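Local coordinates for protein epsin-1 (Saccharomyces cerevisiae, PDB 5LOZ) that binds membranes rich in PtdIns(3,5)P2 and PtdIns(4,5)P2 through its ENTH domain, binds ubiquitin and clathrin, and is required for endocytosis and actin localization, at residues Lys93-Glu98 with Gln107-Lys112. Residues are numbered along the deposited sequence; the frame is centred on the assembly and turned at random.
Sequences KEFRHE and QIVRVK
R110 runs from its helix across the loop backbone from K93 to F95 and shows how an arginine can fasten an irregular loop to a helix flank. Its NH1 gives a hydrogen bond to F95 O (2.8 Å, N-H...O angle 163°), with the oxygen close to the guanidinium plane and the nitrogen in the plane of the carbonyl. A bend at chi3 (-64°) turns the chain back toward that carbonyl, while R110 CG lies 3.3 Å from K93 O. R110 NH1 also donates to a water 2.9 Å away, which accepts from H97 N as well, so one nitrogen holds the loop at F95 directly and at H97 through the water. In the alpha-alpha superhelix of the ENTH domain, this loop joins helix 86-91 to helix 106-121, and the contact pins it at the surface beside the first turns of the latter. The R110 guanidinium has Q107 CA over one face and R96 NH1 over the opposite face, toward its rim, 4.3 Å from R110 NH1; the salt bridge from R110 NH2 to D104 probably offsets this like-charge approach. A leucine in place of this arginine would probably leave F95 O and the water without their shared donor and D104 without its charged mate. Deeper in, V109 meets the F95 ring obliquely, V109 CB 3.5 Å from F95 CD2, and both side chains rest on I60 of helix 57-73.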
loop_
_atom_site.group_PDB
_atom_site.type_symbol
_atom_site.label_atom_id
_atom_site.label_comp_id
_atom_site.label_asym_id
_atom_site.label_seq_id
_atom_site.Cartn_x
_atom_site.Cartn_y
_atom_site.Cartn_z
ATOM N N LYS A 93 -12.080 2.449 4.100
ATOM C CA LYS A 93 -12.649 3.734 3.745
ATOM C C LYS A 93 -13.400 4.336 4.956
ATOM O O LYS A 93 -13.584 5.535 5.037
ATOM C CB LYS A 93 -13.624 3.570 2.592
ATOM C CG LYS A 93 -12.949 3.185 1.290
ATOM C CD LYS A 93 -13.936 2.823 0.205
ATOM C CE LYS A 93 -14.836 3.959 -0.090
ATOM N NZ LYS A 93 -15.680 3.717 -1.323
ATOM N N GLU A 94 -13.804 3.461 5.880
ATOM C CA GLU A 94 -14.532 3.826 7.072
ATOM C C GLU A 94 -13.799 3.556 8.385
ATOM O O GLU A 94 -14.410 3.661 9.443
ATOM C CB GLU A 94 -15.919 3.156 7.071
ATOM C CG GLU A 94 -16.960 3.816 6.185
ATOM C CD GLU A 94 -17.108 5.330 6.441
ATOM O OE1 GLU A 94 -17.013 6.126 5.480
ATOM O OE2 GLU A 94 -17.295 5.723 7.611
ATOM N N PHE A 95 -12.489 3.261 8.309
ATOM C CA PHE A 95 -11.659 3.057 9.473
ATOM C C PHE A 95 -11.738 4.286 10.382
ATOM O O PHE A 95 -11.760 5.429 9.932
ATOM C CB PHE A 95 -10.200 2.814 9.059
ATOM C CG PHE A 95 -9.239 2.702 10.194
ATOM C CD1 PHE A 95 -9.023 1.490 10.831
ATOM C CD2 PHE A 95 -8.498 3.806 10.610
ATOM C CE1 PHE A 95 -8.143 1.391 11.887
ATOM C CE2 PHE A 95 -7.592 3.692 11.644
ATOM C CZ PHE A 95 -7.386 2.498 12.278
ATOM N N ARG A 96 -11.719 4.066 11.680
ATOM C CA ARG A 96 -11.790 5.190 12.631
ATOM C C ARG A 96 -10.777 5.007 13.754
ATOM O O ARG A 96 -10.552 3.911 14.244
ATOM C CB ARG A 96 -13.206 5.312 13.250
ATOM C CG ARG A 96 -14.330 5.310 12.209
ATOM C CD ARG A 96 -15.683 5.692 12.854
ATOM N NE ARG A 96 -15.644 7.047 13.404
ATOM C CZ ARG A 96 -15.855 8.144 12.693
ATOM N NH1 ARG A 96 -16.169 8.053 11.403
ATOM N NH2 ARG A 96 -15.744 9.339 13.262
ATOM N N HIS A 97 -10.167 6.106 14.141
ATOM C CA HIS A 97 -9.195 6.099 15.211
ATOM C C HIS A 97 -8.934 7.516 15.703
ATOM O O HIS A 97 -8.631 8.403 14.936
ATOM C CB HIS A 97 -7.883 5.419 14.815
ATOM C CG HIS A 97 -6.924 5.275 15.945
ATOM N ND1 HIS A 97 -6.979 4.230 16.841
ATOM C CD2 HIS A 97 -5.899 6.065 16.344
ATOM C CE1 HIS A 97 -6.020 4.371 17.737
ATOM N NE2 HIS A 97 -5.358 5.487 17.471
ATOM N N GLU A 98 -9.142 7.714 16.996
ATOM C CA GLU A 98 -8.794 8.950 17.680
ATOM C C GLU A 98 -7.676 8.580 18.604
ATOM O O GLU A 98 -7.781 7.566 19.317
ATOM C CB GLU A 98 -10.018 9.449 18.462
ATOM C CG GLU A 98 -9.773 10.678 19.318
ATOM C CD GLU A 98 -11.033 11.179 19.968
ATOM O OE1 GLU A 98 -11.697 12.068 19.391
ATOM O OE2 GLU A 98 -11.342 10.727 21.070
ATOM N N GLN A 107 -8.716 9.486 9.784
ATOM C CA GLN A 107 -8.984 10.177 8.515
ATOM C C GLN A 107 -7.858 9.993 7.480
ATOM O O GLN A 107 -8.116 10.019 6.276
ATOM C CB GLN A 107 -9.238 11.647 8.734
ATOM C CG GLN A 107 -8.027 12.433 9.136
ATOM C CD GLN A 107 -8.349 13.870 9.432
ATOM O OE1 GLN A 107 -8.676 14.632 8.505
ATOM N NE2 GLN A 107 -8.241 14.273 10.720
ATOM N N ILE A 108 -6.617 9.788 7.970
ATOM C CA ILE A 108 -5.469 9.536 7.132
ATOM C C ILE A 108 -5.678 8.198 6.423
ATOM O O ILE A 108 -5.506 8.115 5.214
ATOM C CB ILE A 108 -4.146 9.573 7.957
ATOM C CG1 ILE A 108 -3.901 10.990 8.515
ATOM C CG2 ILE A 108 -2.976 9.120 7.105
ATOM C CD1 ILE A 108 -2.781 11.130 9.599
ATOM N N VAL A 109 -6.036 7.160 7.169
ATOM C CA VAL A 109 -6.380 5.836 6.633
ATOM C C VAL A 109 -7.531 5.905 5.649
ATOM O O VAL A 109 -7.402 5.399 4.519
ATOM C CB VAL A 109 -6.724 4.837 7.730
ATOM C CG1 VAL A 109 -7.152 3.469 7.151
ATOM C CG2 VAL A 109 -5.535 4.646 8.705
ATOM N N ARG A 110 -8.609 6.590 6.049
ATOM C CA ARG A 110 -9.808 6.717 5.229
ATOM C C ARG A 110 -9.522 7.394 3.867
ATOM O O ARG A 110 -9.990 6.911 2.804
ATOM C CB ARG A 110 -10.913 7.508 5.973
ATOM C CG ARG A 110 -11.485 6.788 7.198
ATOM C CD ARG A 110 -12.780 7.380 7.616
ATOM N NE ARG A 110 -12.717 8.767 8.065
ATOM C CZ ARG A 110 -12.377 9.136 9.315
ATOM N NH1 ARG A 110 -12.063 8.228 10.208
ATOM N NH2 ARG A 110 -12.337 10.398 9.670
ATOM N N VAL A 111 -8.813 8.529 3.896
ATOM C CA VAL A 111 -8.479 9.217 2.642
ATOM C C VAL A 111 -7.629 8.334 1.689
ATOM O O VAL A 111 -7.934 8.196 0.496
ATOM C CB VAL A 111 -7.831 10.556 2.877
ATOM C CG1 VAL A 111 -7.315 11.130 1.569
ATOM C CG2 VAL A 111 -8.855 11.525 3.485
ATOM N N LYS A 112 -6.606 7.709 2.226
ATOM C CA LYS A 112 -5.785 6.779 1.417
ATOM C C LYS A 112 -6.574 5.593 0.825
ATOM O O LYS A 112 -6.397 5.238 -0.355
ATOM C CB LYS A 112 -4.582 6.317 2.231
ATOM C CG LYS A 112 -3.549 7.430 2.414
ATOM C CD LYS A 112 -2.454 7.034 3.359
ATOM C CE LYS A 112 -1.487 8.198 3.623
ATOM N NZ LYS A 112 -0.824 8.658 2.375
HETATM O O HOH W 1 -11.339 8.432 13.032
#